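Local coordinates for VgrG protein (Vibrio cholerae, PDB 4E1D) that probably cross-links actin in host cells, using ATP and divalent metal ions, at residues I27-A32 and V89-Y94. Numbering follows the deposited sequence.
With MN (manganese (II) ion), chain D; ADP (adenosine-5'-diphosphate), chain B.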
# COMPACT_ATOMS: atom_id res chain seq x y z
N ILE A 27 3.56 -6.27 4.23
CA ILE A 27 4.84 -5.66 3.87
C ILE A 27 5.14 -5.73 2.38
O ILE A 27 4.67 -6.64 1.69
CB ILE A 27 6.04 -6.15 4.75
CG1 ILE A 27 6.33 -7.66 4.55
CG2 ILE A 27 5.85 -5.79 6.24
CD1 ILE A 27 7.70 -8.15 4.97
N GLU A 28 5.93 -4.77 1.89
CA GLU A 28 6.38 -4.70 0.50
C GLU A 28 7.88 -4.65 0.55
O GLU A 28 8.43 -3.89 1.35
CB GLU A 28 5.82 -3.47 -0.21
CG GLU A 28 4.34 -3.56 -0.50
CD GLU A 28 3.74 -2.24 -0.93
OE1 GLU A 28 3.42 -1.41 -0.05
OE2 GLU A 28 3.64 -2.01 -2.16
N ASN A 29 8.55 -5.48 -0.26
CA ASN A 29 10.00 -5.59 -0.25
C ASN A 29 10.58 -5.62 -1.66
O ASN A 29 10.61 -6.68 -2.28
CB ASN A 29 10.39 -6.83 0.56
CG ASN A 29 11.85 -6.94 0.91
OD1 ASN A 29 12.56 -5.94 1.08
ND2 ASN A 29 12.30 -8.17 1.08
N GLU A 30 11.05 -4.46 -2.15
CA GLU A 30 11.66 -4.35 -3.47
C GLU A 30 13.10 -4.87 -3.40
O GLU A 30 13.90 -4.38 -2.60
CB GLU A 30 11.58 -2.91 -4.01
CG GLU A 30 11.94 -2.80 -5.48
CD GLU A 30 12.14 -1.39 -6.01
OE1 GLU A 30 11.92 -1.18 -7.22
OE2 GLU A 30 12.51 -0.50 -5.21
N LEU A 31 13.39 -5.89 -4.23
CA LEU A 31 14.70 -6.54 -4.28
C LEU A 31 15.72 -5.77 -5.09
O LEU A 31 15.38 -5.03 -6.02
CB LEU A 31 14.60 -7.99 -4.78
CG LEU A 31 13.71 -8.94 -3.99
CD1 LEU A 31 13.59 -10.25 -4.70
CD2 LEU A 31 14.23 -9.16 -2.57
N ALA A 32 17.00 -5.97 -4.72
CA ALA A 32 18.16 -5.37 -5.35
C ALA A 32 19.08 -6.46 -5.93
O ALA A 32 19.29 -7.48 -5.29
CB ALA A 32 18.91 -4.53 -4.33
N VAL A 89 11.82 -6.49 -9.05
CA VAL A 89 10.98 -7.46 -8.36
C VAL A 89 10.62 -6.91 -6.98
O VAL A 89 11.47 -6.35 -6.29
CB VAL A 89 11.63 -8.87 -8.28
CG1 VAL A 89 10.85 -9.82 -7.36
CG2 VAL A 89 11.78 -9.49 -9.66
N GLU A 90 9.35 -7.06 -6.61
CA GLU A 90 8.88 -6.65 -5.30
C GLU A 90 8.14 -7.80 -4.67
O GLU A 90 7.21 -8.35 -5.26
CB GLU A 90 8.00 -5.41 -5.38
CG GLU A 90 7.65 -4.84 -4.02
CD GLU A 90 6.62 -3.72 -4.05
OE1 GLU A 90 5.55 -3.92 -4.67
OE2 GLU A 90 6.89 -2.66 -3.46
N LEU A 91 8.57 -8.18 -3.47
CA LEU A 91 7.93 -9.24 -2.70
C LEU A 91 6.84 -8.61 -1.82
O LEU A 91 7.14 -7.76 -0.97
CB LEU A 91 8.96 -10.05 -1.88
CG LEU A 91 10.20 -10.59 -2.63
CD1 LEU A 91 11.06 -11.43 -1.70
CD2 LEU A 91 9.83 -11.38 -3.88
N VAL A 92 5.59 -8.95 -2.10
CA VAL A 92 4.42 -8.40 -1.42
C VAL A 92 3.79 -9.47 -0.53
O VAL A 92 3.17 -10.40 -1.03
CB VAL A 92 3.43 -7.80 -2.45
CG1 VAL A 92 2.23 -7.17 -1.77
CG2 VAL A 92 4.11 -6.79 -3.37
N SER A 93 3.95 -9.33 0.80
CA SER A 93 3.42 -10.29 1.77
C SER A 93 1.91 -10.37 1.79
O SER A 93 1.23 -9.42 1.39
CB SER A 93 3.96 -10.01 3.17
OG SER A 93 3.29 -8.92 3.78
N TYR A 94 1.38 -11.52 2.21
CA TYR A 94 -0.05 -11.71 2.41
C TYR A 94 -0.26 -11.19 3.83
O TYR A 94 0.57 -11.49 4.70
CB TYR A 94 -0.46 -13.18 2.28
CG TYR A 94 -0.63 -13.60 0.84
CD1 TYR A 94 0.45 -14.07 0.10
CD2 TYR A 94 -1.86 -13.50 0.20
CE1 TYR A 94 0.31 -14.45 -1.24
CE2 TYR A 94 -2.02 -13.88 -1.13
CZ TYR A 94 -0.93 -14.35 -1.85
OH TYR A 94 -1.07 -14.72 -3.16
MN MN D . 3.49 -2.49 -4.30
PB ADP B . 0.30 -1.11 -4.21
O1B ADP B . 0.29 -1.38 -5.65
O2B ADP B . -0.63 0.05 -3.89
O3B ADP B . 1.72 -0.78 -3.74
PA ADP B . 0.11 -3.98 -3.44
O1A ADP B . -1.00 -4.76 -4.03
O2A ADP B . 1.41 -4.23 -4.25
O3A ADP B . -0.24 -2.41 -3.44
O5' ADP B . 0.35 -4.42 -1.93
C5' ADP B . -0.63 -4.02 -0.95
C4' ADP B . -0.06 -4.18 0.43
O4' ADP B . -1.13 -4.15 1.40
C3' ADP B . 0.72 -5.46 0.70
O3' ADP B . 1.92 -5.21 1.43
C2' ADP B . -0.29 -6.34 1.43
O2' ADP B . 0.29 -7.29 2.32
C1' ADP B . -1.05 -5.30 2.23
N9 ADP B . -2.41 -5.69 2.62
C8 ADP B . -3.40 -6.19 1.82
N7 ADP B . -4.51 -6.48 2.47
C5 ADP B . -4.22 -6.14 3.78
C6 ADP B . -4.96 -6.24 4.98
N6 ADP B . -6.18 -6.77 5.04
N1 ADP B . -4.37 -5.83 6.12
C2 ADP B . -3.11 -5.36 6.07
N3 ADP B . -2.31 -5.23 5.01
C4 ADP B . -2.92 -5.64 3.89
O HOH W 1 14.49 -6.50 -8.40
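Glu-28 and Glu-90 reach from neighbouring antiparallel strands to one manganese ion. Glu-28 OE2 binds it at 2.2 Å and Glu-90 OE1 at 2.5 Å, and ADP O3B is a third ligand. A second manganese lies about 3 Å from the Glu-28 side chain. In Glu-90, CG lies opposite the backbone N (chi1 -172°), whereas in Glu-28 it lies beside the N (chi1 -71°). The two side chains thus start in different directions, and their carboxylates converge on the metal. The carboxylate planes are turned 57° apart, and Glu-90 OE2 lies 3.5 Å from Glu-28 CB. The shared metal holds the two groups together.

Val-92, on the same face, turns CG1 against the ribose, 3.3 Å from ADP O5'. ADP O2' donates to the backbone O of Ser-93. The side chain of Ser-93 works across the strands: its OG accepts a nearly straight bond from Ile-27 N at 2.7 Å. Backbone bonds join Ile-27 to Ser-93, Asn-29 to Leu-91 and Leu-31 to Val-89. A water bridges Leu-31 O and Val-89 N.

The other face is largely apolar. Leu-31 CD1 sits 3.8 Å from Val-89 CG1, the two side chains pointing the same way, and it also meets Leu-91 CG. Helix 101-124 packs here, with Met-111 on Leu-91 and Phe-118 on Leu-31. Among these groups Asn-29 OD1 is bonded to Gln-173.

Acidic side chains on a sheet face form the manganese-ADP site of this actin cross-linking domain, consistent with a glutamine synthetase-like catalytic fold.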